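Putative aminopeptidase (Leishmania major, PDB 5NTH) probably acts as a manganese-dependent leucine aminopeptidase of the M17 family, removing amino-terminal residues from peptides. Local coordinates at residues A[40-49]-A[60-68]; A[277-285]-A[329-340]. One frame throughout, in Å; residues are numbered along the deposited sequence.

Contact 1: residues A[40-49]-A[60-68]; sequences VSCVAYHVLL and SLKSVLFYC. Unlike the reference sequence in segment 40-49: Y45 (reference Pro).
V43 and F66 bring the two backbones closest, CA to CA 6.8 Å, where the loop leading into strand 46-51 passes the type I beta turn V64 to Y67. The backbones then diverge, and L49 and L61 lie 10.1 Å apart between CA atoms. No hydrogen bond joins the segments. F66 is the central side chain. With CG between its backbone N and carbonyl carbon (chi1 63°), the F66 ring is brought beside V47. V47 CG1 sits over one face of the ring, 3.8 Å from the centroid and 18° off the normal, a CH-pi contact. V64 CG2, from the same turn, lies over the opposite face. L49 CD2 comes to the ring edge near CZ. The same methyl meets L61 CD2 tip to tip at 3.8 Å. L65 runs past V40 and V43 in the opposite sense. Its CB touches V43 CG2 at 3.9 Å, and its CD2 lies 3.4 Å from the carbonyl O of S41. V43 CG1 packs across F66 CB at 4.1 Å. Y140 on strand 137-142 meets the F66 ring edge-to-face, and its side chain also touches V47 and L49. The turn is thus packed against one side of the sheet in the N-terminal domain. Across these segments the contact is held by apolar packing alone, and V47 and V64 on opposite faces of F66 probably limit how its ring can tilt.

Contact 2: residues A[277-285]-A[329-340]; sequences VTLRYRNPN and FCAFIAVVRSMK
An alpha/beta layer of the catalytic domain is formed here: helix 323-341 lies on strand 275-282 of the large mixed sheet. L279 and Y281 point from the strand to the helix. The axes of strand residues 277-282 and helix residues 329-340 run nearly parallel, 18° apart in direction, and approach to 10.2 Å. L279 crosses F332 at about a right angle, with CB 3.7 Å from F332 CE2. L279 CD2 reaches the edge of the F329 ring, 4.1 Å from CE1. Further along, Y281 CB packs on V336 CG2 at 4.0 Å. M339 bends at chi3 (-62°), and its CE lies at the Y281 ring edge, close to CD2. The M339 sulfur is also at that edge, 5.3 Å from the ring centroid, a Met-aromatic contact. M339 SD also lies 3.6 Å from N283 ND2, which donates to I349 O on the next strand. N283 OD1 accepts from N285 N in an Asx turn. K340 bends at chi4 to bring NZ to Y281 OH, a 3.0 Å hydrogen bond. The interface therefore changes in character along the helix. It is apolar beside F329 and F332, while near K340 an exposed lysine ties the tyrosine hydroxyl to the helix.

Overall arrangement
Contact 1 and contact 2 lie in different domains and share no helix, strand or sheet. Their centres are 37 Å apart, and their nearest atoms are about 23 Å apart. Contact 1 comes first and is complete before the chain reaches contact 2. It packs a loop on the six-stranded mixed sheet of the N-terminal domain. Contact 2 packs a helix on the eight-stranded mixed sheet of the catalytic domain, where strand 275-282 lies between 246-251 and 349-361. Contact 1 is remote from the metal and inhibitor sites. Contact 2 is nearer, with the F329 side chain about 11 Å from that of K298, a manganese ligand. Each is internal to its own domain, neither joins the two, and neither is touched by another subunit.

Contact 1: residues A[40-49]-A[60-68]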
ATOM      1  N   VAL A  40      32.180 -46.549 -23.629  1.00 30.14           N
ATOM      2  CA  VAL A  40      31.901 -45.483 -24.578  1.00 30.66           C
ATOM      3  C   VAL A  40      32.597 -45.835 -25.874  1.00 30.50           C
ATOM      4  O   VAL A  40      33.819 -45.963 -25.895  1.00 29.95           O
ATOM      5  CB  VAL A  40      32.419 -44.120 -24.055  1.00 31.71           C
ATOM      6  CG1 VAL A  40      32.397 -43.032 -25.135  1.00 32.07           C
ATOM      7  CG2 VAL A  40      31.595 -43.661 -22.861  1.00 32.26           C
ATOM      8  N   SER A  41      31.796 -45.976 -26.931  1.00 31.09           N
ATOM      9  CA  SER A  41      32.270 -46.239 -28.316  1.00 31.80           C
ATOM     10  C   SER A  41      31.839 -45.156 -29.313  1.00 32.64           C
ATOM     11  O   SER A  41      32.440 -44.998 -30.368  1.00 32.73           O
ATOM     12  CB  SER A  41      31.752 -47.600 -28.807  1.00 31.15           C
ATOM     13  OG  SER A  41      30.322 -47.671 -28.710  1.00 29.73           O
ATOM     14  N   CYS A  42      30.794 -44.411 -29.002  1.00 34.51           N
ATOM     15  CA  CYS A  42      30.503 -43.243 -29.795  1.00 36.72           C
ATOM     16  C   CYS A  42      30.284 -41.976 -28.965  1.00 33.96           C
ATOM     17  O   CYS A  42      30.060 -42.015 -27.768  1.00 32.31           O
ATOM     18  CB  CYS A  42      29.309 -43.533 -30.684  1.00 40.80           C
ATOM     19  SG  CYS A  42      27.759 -43.261 -29.826  1.00 48.16           S
ATOM     20  N   VAL A  43      30.394 -40.844 -29.642  1.00 32.58           N
ATOM     21  CA  VAL A  43      30.254 -39.543 -29.016  1.00 30.89           C
ATOM     22  C   VAL A  43      29.119 -38.803 -29.667  1.00 28.65           C
ATOM     23  O   VAL A  43      28.955 -38.820 -30.875  1.00 28.74           O
ATOM     24  CB  VAL A  43      31.548 -38.726 -29.143  1.00 31.69           C
ATOM     25  CG1 VAL A  43      31.336 -37.268 -28.778  1.00 31.74           C
ATOM     26  CG2 VAL A  43      32.617 -39.320 -28.248  1.00 33.37           C
ATOM     27  N   ALA A  44      28.370 -38.101 -28.840  1.00 27.19           N
ATOM     28  CA  ALA A  44      27.152 -37.464 -29.250  1.00 25.86           C
ATOM     29  C   ALA A  44      27.441 -36.179 -29.991  1.00 25.23           C
ATOM     30  O   ALA A  44      28.560 -35.634 -29.928  1.00 24.40           O
ATOM     31  CB  ALA A  44      26.295 -37.176 -28.040  1.00 25.86           C
ATOM     32  N   TYR A  45      26.381 -35.696 -30.646  1.00 24.67           N
ATOM     33  CA  TYR A  45      26.407 -34.479 -31.401  1.00 24.33           C
ATOM     34  C   TYR A  45      26.890 -33.345 -30.470  1.00 25.03           C
ATOM     35  O   TYR A  45      27.648 -32.476 -30.869  1.00 25.09           O
ATOM     36  CB  TYR A  45      25.000 -34.263 -31.934  1.00 23.70           C
ATOM     37  N   HIS A  46      26.471 -33.395 -29.200  1.00 25.74           N
ATOM     38  CA  HIS A  46      26.871 -32.410 -28.162  1.00 25.64           C
ATOM     39  C   HIS A  46      27.416 -33.116 -26.926  1.00 24.50           C
ATOM     40  O   HIS A  46      26.929 -34.195 -26.545  1.00 23.51           O
ATOM     41  CB  HIS A  46      25.666 -31.546 -27.755  1.00 26.39           C
ATOM     42  CG  HIS A  46      25.025 -30.862 -28.912  1.00 27.29           C
ATOM     43  ND1 HIS A  46      25.267 -29.540 -29.225  1.00 28.16           N
ATOM     44  CD2 HIS A  46      24.214 -31.340 -29.882  1.00 27.36           C
ATOM     45  CE1 HIS A  46      24.596 -29.221 -30.315  1.00 27.77           C
ATOM     46  NE2 HIS A  46      23.951 -30.296 -30.734  1.00 27.70           N
ATOM     47  N   VAL A  47      28.422 -32.487 -26.310  1.00 23.59           N
ATOM     48  CA  VAL A  47      29.113 -33.046 -25.175  1.00 22.87           C
ATOM     49  C   VAL A  47      29.320 -31.976 -24.125  1.00 23.12           C
ATOM     50  O   VAL A  47      29.756 -30.888 -24.434  1.00 23.25           O
ATOM     51  CB  VAL A  47      30.484 -33.622 -25.563  1.00 22.35           C
ATOM     52  CG1 VAL A  47      31.128 -34.291 -24.371  1.00 22.30           C
ATOM     53  CG2 VAL A  47      30.347 -34.651 -26.647  1.00 22.15           C
ATOM     54  N   LEU A  48      29.025 -32.329 -22.879  1.00 23.84           N
ATOM     55  CA  LEU A  48      29.321 -31.507 -21.740  1.00 24.75           C
ATOM     56  C   LEU A  48      30.262 -32.254 -20.789  1.00 25.50           C
ATOM     57  O   LEU A  48      30.043 -33.425 -20.446  1.00 25.52           O
ATOM     58  CB  LEU A  48      28.030 -31.136 -21.016  1.00 24.79           C
ATOM     59  CG  LEU A  48      28.209 -30.499 -19.631  1.00 24.90           C
ATOM     60  CD1 LEU A  48      28.840 -29.107 -19.696  1.00 25.04           C
ATOM     61  CD2 LEU A  48      26.877 -30.452 -18.913  1.00 25.12           C
ATOM     62  N   LEU A  49      31.278 -31.539 -20.336  1.00 25.91           N
ATOM     63  CA  LEU A  49      32.223 -32.057 -19.399  1.00 26.40           C
ATOM     64  C   LEU A  49      32.204 -31.136 -18.206  1.00 26.90           C
ATOM     65  O   LEU A  49      32.394 -29.921 -18.347  1.00 26.75           O
ATOM     66  CB  LEU A  49      33.611 -32.086 -20.019  1.00 26.75           C
ATOM     67  CG  LEU A  49      34.732 -32.501 -19.067  1.00 26.93           C
ATOM     68  CD1 LEU A  49      34.459 -33.849 -18.403  1.00 26.61           C
ATOM     69  CD2 LEU A  49      36.024 -32.508 -19.859  1.00 27.17           C
ATOM     70  N   SER A  60      44.062 -38.663 -16.592  1.00 57.29           N
ATOM     71  CA  SER A  60      42.977 -39.645 -16.738  1.00 57.36           C
ATOM     72  C   SER A  60      41.930 -39.273 -17.849  1.00 57.29           C
ATOM     73  O   SER A  60      41.347 -40.174 -18.491  1.00 56.90           O
ATOM     74  CB  SER A  60      42.306 -39.843 -15.360  1.00 57.11           C
ATOM     75  OG  SER A  60      40.973 -40.301 -15.457  1.00 58.34           O
ATOM     76  N   LEU A  61      41.708 -37.968 -18.072  1.00 51.36           N
ATOM     77  CA  LEU A  61      40.728 -37.502 -19.071  1.00 48.17           C
ATOM     78  C   LEU A  61      41.141 -37.635 -20.512  1.00 46.57           C
ATOM     79  O   LEU A  61      40.271 -37.666 -21.372  1.00 46.65           O
ATOM     80  CB  LEU A  61      40.306 -36.051 -18.825  1.00 48.60           C
ATOM     81  CG  LEU A  61      38.901 -35.853 -18.242  1.00 47.34           C
ATOM     82  CD1 LEU A  61      38.669 -36.712 -17.015  1.00 47.20           C
ATOM     83  CD2 LEU A  61      38.710 -34.393 -17.893  1.00 46.58           C
ATOM     84  N   LYS A  62      42.434 -37.752 -20.792  1.00 43.03           N
ATOM     85  CA  LYS A  62      42.900 -37.884 -22.188  1.00 41.74           C
ATOM     86  C   LYS A  62      42.356 -39.143 -22.904  1.00 37.85           C
ATOM     87  O   LYS A  62      42.410 -39.250 -24.127  1.00 37.31           O
ATOM     88  CB  LYS A  62      44.439 -37.814 -22.257  1.00 44.71           C
ATOM     89  CG  LYS A  62      45.011 -36.602 -21.508  1.00 47.19           C
ATOM     90  CD  LYS A  62      46.507 -36.338 -21.692  1.00 49.16           C
ATOM     91  CE  LYS A  62      47.057 -35.557 -20.489  1.00 50.56           C
ATOM     92  NZ  LYS A  62      47.896 -34.376 -20.837  1.00 51.38           N
ATOM     93  N   SER A  63      41.815 -40.069 -22.125  1.00 35.57           N
ATOM     94  CA  SER A  63      41.176 -41.293 -22.612  1.00 34.64           C
ATOM     95  C   SER A  63      39.803 -41.058 -23.188  1.00 32.79           C
ATOM     96  O   SER A  63      39.354 -41.833 -24.018  1.00 31.51           O
ATOM     97  CB  SER A  63      40.962 -42.292 -21.456  1.00 34.66           C
ATOM     98  OG  SER A  63      42.024 -42.207 -20.533  1.00 36.98           O
ATOM     99  N   VAL A  64      39.094 -40.042 -22.700  1.00 31.37           N
ATOM    100  CA  VAL A  64      37.714 -39.879 -23.096  1.00 30.22           C
ATOM    101  C   VAL A  64      37.765 -39.682 -24.607  1.00 29.68           C
ATOM    102  O   VAL A  64      38.673 -39.061 -25.152  1.00 27.52           O
ATOM    103  CB  VAL A  64      36.976 -38.732 -22.362  1.00 30.47           C
ATOM    104  CG1 VAL A  64      37.122 -38.848 -20.846  1.00 30.65           C
ATOM    105  CG2 VAL A  64      37.455 -37.370 -22.825  1.00 30.71           C
ATOM    106  N   LEU A  65      36.760 -40.222 -25.260  1.00 30.55           N
ATOM    107  CA  LEU A  65      36.773 -40.431 -26.671  1.00 31.81           C
ATOM    108  C   LEU A  65      36.605 -39.152 -27.497  1.00 33.06           C
ATOM    109  O   LEU A  65      36.718 -39.175 -28.728  1.00 37.67           O
ATOM    110  CB  LEU A  65      35.641 -41.399 -26.981  1.00 33.73           C
ATOM    111  CG  LEU A  65      35.658 -42.050 -28.356  1.00 36.31           C
ATOM    112  CD1 LEU A  65      36.991 -42.778 -28.589  1.00 36.31           C
ATOM    113  CD2 LEU A  65      34.469 -43.006 -28.482  1.00 37.33           C
ATOM    114  N   PHE A  66      36.345 -38.026 -26.842  1.00 31.30           N
ATOM    115  CA  PHE A  66      36.226 -36.745 -27.525  1.00 29.61           C
ATOM    116  C   PHE A  66      37.454 -35.890 -27.209  1.00 29.87           C
ATOM    117  O   PHE A  66      37.453 -34.679 -27.445  1.00 29.14           O
ATOM    118  CB  PHE A  66      34.907 -36.038 -27.128  1.00 28.49           C
ATOM    119  CG  PHE A  66      34.817 -35.706 -25.683  1.00 27.59           C
ATOM    120  CD1 PHE A  66      35.478 -34.602 -25.164  1.00 27.74           C
ATOM    121  CD2 PHE A  66      34.131 -36.526 -24.823  1.00 27.55           C
ATOM    122  CE1 PHE A  66      35.446 -34.315 -23.812  1.00 27.93           C
ATOM    123  CE2 PHE A  66      34.089 -36.246 -23.467  1.00 27.84           C
ATOM    124  CZ  PHE A  66      34.741 -35.134 -22.956  1.00 27.80           C
ATOM    125  N   TYR A  67      38.511 -36.498 -26.677  1.00 31.54           N
ATOM    126  CA  TYR A  67      39.718 -35.713 -26.398  1.00 33.41           C
ATOM    127  C   TYR A  67      40.292 -35.377 -27.731  1.00 34.77           C
ATOM    128  O   TYR A  67      40.224 -36.185 -28.649  1.00 35.45           O
ATOM    129  CB  TYR A  67      40.769 -36.447 -25.589  1.00 33.10           C
ATOM    130  CG  TYR A  67      41.713 -35.499 -24.872  1.00 33.74           C
ATOM    131  CD1 TYR A  67      41.294 -34.836 -23.721  1.00 33.77           C
ATOM    132  CD2 TYR A  67      43.035 -35.270 -25.324  1.00 33.96           C
ATOM    133  CE1 TYR A  67      42.134 -33.970 -23.036  1.00 33.74           C
ATOM    134  CE2 TYR A  67      43.896 -34.409 -24.632  1.00 33.66           C
ATOM    135  CZ  TYR A  67      43.425 -33.758 -23.490  1.00 34.42           C
ATOM    136  OH  TYR A  67      44.199 -32.895 -22.748  1.00 36.07           O
ATOM    137  N   CYS A  68      40.802 -34.162 -27.834  1.00 36.43           N
ATOM    138  CA  CYS A  68      41.427 -33.656 -29.054  1.00 36.78           C
ATOM    139  C   CYS A  68      42.040 -32.308 -28.680  1.00 36.79           C
ATOM    140  O   CYS A  68      41.862 -31.848 -27.545  1.00 36.21           O
ATOM    141  CB  CYS A  68      40.418 -33.536 -30.196  1.00 36.42           C
ATOM    142  SG  CYS A  68      39.110 -32.368 -29.828  1.00 38.90           S
TER

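Contact 2: residues A[277-285]-A[329-340]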
ATOM      1  N   VAL A 277      -6.132 -39.025  -0.936  1.00 29.55           N
ATOM      2  CA  VAL A 277      -5.760 -40.177  -1.705  1.00 29.88           C
ATOM      3  C   VAL A 277      -4.516 -40.730  -1.038  1.00 30.74           C
ATOM      4  O   VAL A 277      -3.541 -39.986  -0.842  1.00 29.23           O
ATOM      5  CB  VAL A 277      -5.435 -39.804  -3.151  1.00 30.23           C
ATOM      6  CG1 VAL A 277      -5.151 -41.062  -3.969  1.00 30.79           C
ATOM      7  CG2 VAL A 277      -6.564 -38.994  -3.764  1.00 30.06           C
ATOM      8  N   THR A 278      -4.562 -42.019  -0.690  1.00 31.14           N
ATOM      9  CA  THR A 278      -3.447 -42.680  -0.061  1.00 32.13           C
ATOM     10  C   THR A 278      -3.126 -43.972  -0.788  1.00 34.82           C
ATOM     11  O   THR A 278      -4.010 -44.800  -1.022  1.00 35.71           O
ATOM     12  CB  THR A 278      -3.713 -43.010   1.397  1.00 31.98           C
ATOM     13  OG1 THR A 278      -3.817 -41.800   2.150  1.00 31.64           O
ATOM     14  CG2 THR A 278      -2.553 -43.868   1.959  1.00 32.40           C
ATOM     15  N   LEU A 279      -1.846 -44.125  -1.131  1.00 36.50           N
ATOM     16  CA  LEU A 279      -1.301 -45.339  -1.719  1.00 37.22           C
ATOM     17  C   LEU A 279      -0.405 -45.944  -0.677  1.00 37.24           C
ATOM     18  O   LEU A 279       0.310 -45.213   0.016  1.00 37.19           O
ATOM     19  CB  LEU A 279      -0.472 -45.027  -2.968  1.00 38.17           C
ATOM     20  CG  LEU A 279      -1.278 -44.826  -4.249  1.00 39.29           C
ATOM     21  CD1 LEU A 279      -2.144 -43.585  -4.168  1.00 39.28           C
ATOM     22  CD2 LEU A 279      -0.374 -44.763  -5.473  1.00 39.16           C
ATOM     23  N   ARG A 280      -0.428 -47.269  -0.572  1.00 38.34           N
ATOM     24  CA  ARG A 280       0.426 -47.972   0.393  1.00 39.92           C
ATOM     25  C   ARG A 280       0.835 -49.375  -0.078  1.00 36.47           C
ATOM     26  O   ARG A 280       0.025 -50.107  -0.656  1.00 34.56           O
ATOM     27  CB  ARG A 280      -0.272 -48.058   1.741  1.00 43.94           C
ATOM     28  CG  ARG A 280      -1.619 -48.778   1.670  1.00 49.13           C
ATOM     29  CD  ARG A 280      -2.116 -49.241   3.033  1.00 56.34           C
ATOM     30  NE  ARG A 280      -1.047 -49.896   3.831  1.00 63.19           N
ATOM     31  CZ  ARG A 280      -0.885 -51.203   4.053  1.00 62.72           C
ATOM     32  NH1 ARG A 280      -1.720 -52.107   3.547  1.00 67.01           N
ATOM     33  NH2 ARG A 280       0.135 -51.604   4.802  1.00 63.60           N
ATOM     34  N   TYR A 281       2.091 -49.722   0.200  1.00 34.50           N
ATOM     35  CA  TYR A 281       2.677 -51.026  -0.122  1.00 33.76           C
ATOM     36  C   TYR A 281       3.204 -51.655   1.148  1.00 34.16           C
ATOM     37  O   TYR A 281       3.911 -50.974   1.913  1.00 32.73           O
ATOM     38  CB  TYR A 281       3.846 -50.859  -1.085  1.00 32.91           C
ATOM     39  CG  TYR A 281       4.370 -52.120  -1.758  1.00 32.36           C
ATOM     40  CD1 TYR A 281       3.533 -52.958  -2.487  1.00 32.68           C
ATOM     41  CD2 TYR A 281       5.729 -52.421  -1.737  1.00 32.61           C
ATOM     42  CE1 TYR A 281       4.041 -54.093  -3.153  1.00 33.48           C
ATOM     43  CE2 TYR A 281       6.260 -53.547  -2.384  1.00 33.03           C
ATOM     44  CZ  TYR A 281       5.415 -54.397  -3.094  1.00 33.33           C
ATOM     45  OH  TYR A 281       5.942 -55.515  -3.741  1.00 31.49           O
ATOM     46  N   ARG A 282       2.815 -52.921   1.377  1.00 35.31           N
ATOM     47  CA  ARG A 282       3.541 -53.821   2.270  1.00 37.38           C
ATOM     48  C   ARG A 282       4.633 -54.501   1.464  1.00 36.22           C
ATOM     49  O   ARG A 282       4.370 -55.135   0.428  1.00 36.54           O
ATOM     50  CB  ARG A 282       2.660 -54.894   2.913  1.00 40.36           C
ATOM     51  CG  ARG A 282       3.418 -55.816   3.928  1.00 44.78           C
ATOM     52  CD  ARG A 282       2.496 -56.755   4.723  1.00 47.46           C
ATOM     53  NE  ARG A 282       1.228 -56.038   4.941  1.00 52.43           N
ATOM     54  CZ  ARG A 282       0.763 -55.515   6.087  1.00 53.09           C
ATOM     55  NH1 ARG A 282      -0.394 -54.838   6.044  1.00 51.64           N
ATOM     56  NH2 ARG A 282       1.396 -55.671   7.262  1.00 51.55           N
ATOM     57  N   ASN A 283       5.858 -54.375   1.966  1.00 34.96           N
ATOM     58  CA  ASN A 283       7.025 -54.956   1.334  1.00 34.20           C
ATOM     59  C   ASN A 283       7.061 -56.454   1.664  1.00 34.90           C
ATOM     60  O   ASN A 283       7.159 -56.827   2.849  1.00 34.49           O
ATOM     61  CB  ASN A 283       8.285 -54.240   1.821  1.00 32.91           C
ATOM     62  CG  ASN A 283       9.530 -54.702   1.108  1.00 32.28           C
ATOM     63  OD1 ASN A 283       9.479 -55.580   0.239  1.00 31.70           O
ATOM     64  ND2 ASN A 283      10.667 -54.114   1.473  1.00 31.70           N
ATOM     65  N   PRO A 284       6.983 -57.316   0.629  1.00 34.83           N
ATOM     66  CA  PRO A 284       7.036 -58.740   0.938  1.00 34.75           C
ATOM     67  C   PRO A 284       8.391 -59.195   1.437  1.00 35.17           C
ATOM     68  O   PRO A 284       8.430 -60.170   2.172  1.00 37.85           O
ATOM     69  CB  PRO A 284       6.717 -59.430  -0.396  1.00 35.18           C
ATOM     70  CG  PRO A 284       6.340 -58.352  -1.364  1.00 35.29           C
ATOM     71  CD  PRO A 284       6.898 -57.067  -0.823  1.00 35.11           C
ATOM     72  N   ASN A 285       9.480 -58.513   1.057  1.00 34.71           N
ATOM     73  CA  ASN A 285      10.840 -58.888   1.499  1.00 34.29           C
ATOM     74  C   ASN A 285      11.357 -58.071   2.683  1.00 33.69           C
ATOM     75  O   ASN A 285      12.558 -57.862   2.841  1.00 33.89           O
ATOM     76  CB  ASN A 285      11.838 -58.780   0.344  1.00 34.79           C
ATOM     77  CG  ASN A 285      11.316 -59.391  -0.933  1.00 35.57           C
ATOM     78  OD1 ASN A 285      11.157 -58.692  -1.929  1.00 36.35           O
ATOM     79  ND2 ASN A 285      11.018 -60.692  -0.907  1.00 35.47           N
ATOM     80  N   PHE A 329       4.717 -38.170  -3.684  1.00 28.48           N
ATOM     81  CA  PHE A 329       4.048 -39.136  -4.567  1.00 29.04           C
ATOM     82  C   PHE A 329       5.064 -39.831  -5.463  1.00 30.07           C
ATOM     83  O   PHE A 329       5.072 -41.052  -5.554  1.00 31.55           O
ATOM     84  CB  PHE A 329       3.050 -38.441  -5.464  1.00 28.77           C
ATOM     85  CG  PHE A 329       2.398 -39.337  -6.495  1.00 28.84           C
ATOM     86  CD1 PHE A 329       1.653 -40.439  -6.120  1.00 28.70           C
ATOM     87  CD2 PHE A 329       2.453 -39.012  -7.862  1.00 29.78           C
ATOM     88  CE1 PHE A 329       1.003 -41.211  -7.088  1.00 28.89           C
ATOM     89  CE2 PHE A 329       1.820 -39.793  -8.837  1.00 29.17           C
ATOM     90  CZ  PHE A 329       1.089 -40.894  -8.441  1.00 29.03           C
ATOM     91  N   CYS A 330       5.901 -39.050  -6.134  1.00 29.64           N
ATOM     92  CA  CYS A 330       6.885 -39.605  -7.044  1.00 29.39           C
ATOM     93  C   CYS A 330       8.034 -40.305  -6.300  1.00 29.27           C
ATOM     94  O   CYS A 330       8.610 -41.230  -6.838  1.00 31.25           O
ATOM     95  CB  CYS A 330       7.463 -38.532  -7.969  1.00 29.39           C
ATOM     96  SG  CYS A 330       6.284 -37.753  -9.067  1.00 28.98           S
ATOM     97  N   ALA A 331       8.388 -39.863  -5.099  1.00 28.04           N
ATOM     98  CA  ALA A 331       9.278 -40.645  -4.232  1.00 26.78           C
ATOM     99  C   ALA A 331       8.687 -42.011  -3.911  1.00 26.57           C
ATOM    100  O   ALA A 331       9.375 -43.034  -4.053  1.00 27.70           O
ATOM    101  CB  ALA A 331       9.601 -39.918  -2.958  1.00 26.32           C
ATOM    102  N   PHE A 332       7.426 -42.066  -3.505  1.00 25.77           N
ATOM    103  CA  PHE A 332       6.743 -43.379  -3.341  1.00 25.29           C
ATOM    104  C   PHE A 332       6.952 -44.330  -4.539  1.00 25.95           C
ATOM    105  O   PHE A 332       7.267 -45.500  -4.362  1.00 26.56           O
ATOM    106  CB  PHE A 332       5.260 -43.187  -3.094  1.00 24.21           C
ATOM    107  CG  PHE A 332       4.470 -44.461  -2.990  1.00 23.33           C
ATOM    108  CD1 PHE A 332       4.405 -45.154  -1.797  1.00 23.24           C
ATOM    109  CD2 PHE A 332       3.719 -44.906  -4.055  1.00 22.84           C
ATOM    110  CE1 PHE A 332       3.626 -46.300  -1.685  1.00 23.26           C
ATOM    111  CE2 PHE A 332       2.941 -46.036  -3.958  1.00 22.85           C
ATOM    112  CZ  PHE A 332       2.905 -46.753  -2.774  1.00 23.18           C
ATOM    113  N   ILE A 333       6.818 -43.797  -5.744  1.00 26.79           N
ATOM    114  CA  ILE A 333       6.884 -44.578  -6.977  1.00 26.56           C
ATOM    115  C   ILE A 333       8.263 -45.162  -7.166  1.00 26.49           C
ATOM    116  O   ILE A 333       8.384 -46.343  -7.477  1.00 27.64           O
ATOM    117  CB  ILE A 333       6.511 -43.696  -8.173  1.00 26.81           C
ATOM    118  CG1 ILE A 333       5.015 -43.399  -8.067  1.00 27.76           C
ATOM    119  CG2 ILE A 333       6.879 -44.352  -9.511  1.00 26.61           C
ATOM    120  CD1 ILE A 333       4.471 -42.509  -9.169  1.00 28.33           C
ATOM    121  N   ALA A 334       9.279 -44.323  -6.984  1.00 25.31           N
ATOM    122  CA  ALA A 334      10.660 -44.709  -7.154  1.00 25.09           C
ATOM    123  C   ALA A 334      11.092 -45.754  -6.117  1.00 25.91           C
ATOM    124  O   ALA A 334      11.717 -46.772  -6.459  1.00 26.50           O
ATOM    125  CB  ALA A 334      11.536 -43.496  -7.042  1.00 24.83           C
ATOM    126  N   VAL A 335      10.758 -45.488  -4.857  1.00 25.88           N
ATOM    127  CA  VAL A 335      11.002 -46.426  -3.772  1.00 25.92           C
ATOM    128  C   VAL A 335      10.349 -47.761  -4.050  1.00 26.40           C
ATOM    129  O   VAL A 335      11.027 -48.761  -4.084  1.00 27.09           O
ATOM    130  CB  VAL A 335      10.486 -45.921  -2.434  1.00 25.76           C
ATOM    131  CG1 VAL A 335      10.531 -47.022  -1.397  1.00 25.59           C
ATOM    132  CG2 VAL A 335      11.340 -44.752  -1.974  1.00 26.37           C
ATOM    133  N   VAL A 336       9.044 -47.785  -4.252  1.00 26.64           N
ATOM    134  CA  VAL A 336       8.396 -49.032  -4.617  1.00 27.24           C
ATOM    135  C   VAL A 336       9.013 -49.703  -5.842  1.00 28.72           C
ATOM    136  O   VAL A 336       9.104 -50.925  -5.896  1.00 30.09           O
ATOM    137  CB  VAL A 336       6.899 -48.844  -4.814  1.00 27.49           C
ATOM    138  CG1 VAL A 336       6.265 -50.023  -5.549  1.00 28.05           C
ATOM    139  CG2 VAL A 336       6.235 -48.645  -3.477  1.00 27.38           C
ATOM    140  N   ARG A 337       9.408 -48.924  -6.837  1.00 29.14           N
ATOM    141  CA  ARG A 337      10.019 -49.503  -8.030  1.00 28.40           C
ATOM    142  C   ARG A 337      11.327 -50.174  -7.684  1.00 29.38           C
ATOM    143  O   ARG A 337      11.663 -51.210  -8.263  1.00 30.10           O
ATOM    144  CB  ARG A 337      10.262 -48.439  -9.096  1.00 28.03           C
ATOM    145  CG  ARG A 337       9.116 -48.364 -10.065  1.00 28.63           C
ATOM    146  CD  ARG A 337       9.188 -47.159 -10.975  1.00 29.19           C
ATOM    147  NE  ARG A 337       8.099 -47.173 -11.965  1.00 29.41           N
ATOM    148  CZ  ARG A 337       7.759 -46.136 -12.729  1.00 28.64           C
ATOM    149  NH1 ARG A 337       8.401 -44.964 -12.649  1.00 28.31           N
ATOM    150  NH2 ARG A 337       6.751 -46.264 -13.566  1.00 28.82           N
ATOM    151  N   SER A 338      12.080 -49.565  -6.767  1.00 29.62           N
ATOM    152  CA  SER A 338      13.349 -50.115  -6.342  1.00 30.24           C
ATOM    153  C   SER A 338      13.115 -51.456  -5.571  1.00 31.42           C
ATOM    154  O   SER A 338      13.784 -52.473  -5.804  1.00 30.84           O
ATOM    155  CB  SER A 338      14.107 -49.067  -5.521  1.00 30.57           C
ATOM    156  OG  SER A 338      15.366 -49.564  -5.053  1.00 31.95           O
ATOM    157  N   MET A 339      12.128 -51.451  -4.682  1.00 32.88           N
ATOM    158  CA  MET A 339      11.695 -52.650  -3.957  1.00 34.30           C
ATOM    159  C   MET A 339      11.384 -53.828  -4.884  1.00 35.17           C
ATOM    160  O   MET A 339      11.779 -54.954  -4.604  1.00 36.68           O
ATOM    161  CB  MET A 339      10.477 -52.342  -3.062  1.00 33.14           C
ATOM    162  CG  MET A 339      10.850 -51.581  -1.817  1.00 32.81           C
ATOM    163  SD  MET A 339       9.511 -51.384  -0.641  1.00 34.10           S
ATOM    164  CE  MET A 339       8.370 -50.463  -1.577  1.00 34.84           C
ATOM    165  N   LYS A 340      10.696 -53.556  -5.980  1.00 35.93           N
ATOM    166  CA  LYS A 340      10.369 -54.578  -6.971  1.00 37.33           C
ATOM    167  C   LYS A 340      11.563 -55.049  -7.808  1.00 37.93           C
ATOM    168  O   LYS A 340      11.493 -56.106  -8.434  1.00 35.26           O
ATOM    169  CB  LYS A 340       9.288 -54.052  -7.902  1.00 38.51           C
ATOM    170  CG  LYS A 340       7.966 -53.829  -7.196  1.00 38.21           C
ATOM    171  CD  LYS A 340       6.855 -53.715  -8.213  1.00 39.28           C
ATOM    172  CE  LYS A 340       5.491 -53.605  -7.558  1.00 39.63           C
ATOM    173  NZ  LYS A 340       5.219 -54.663  -6.554  1.00 39.46           N
TER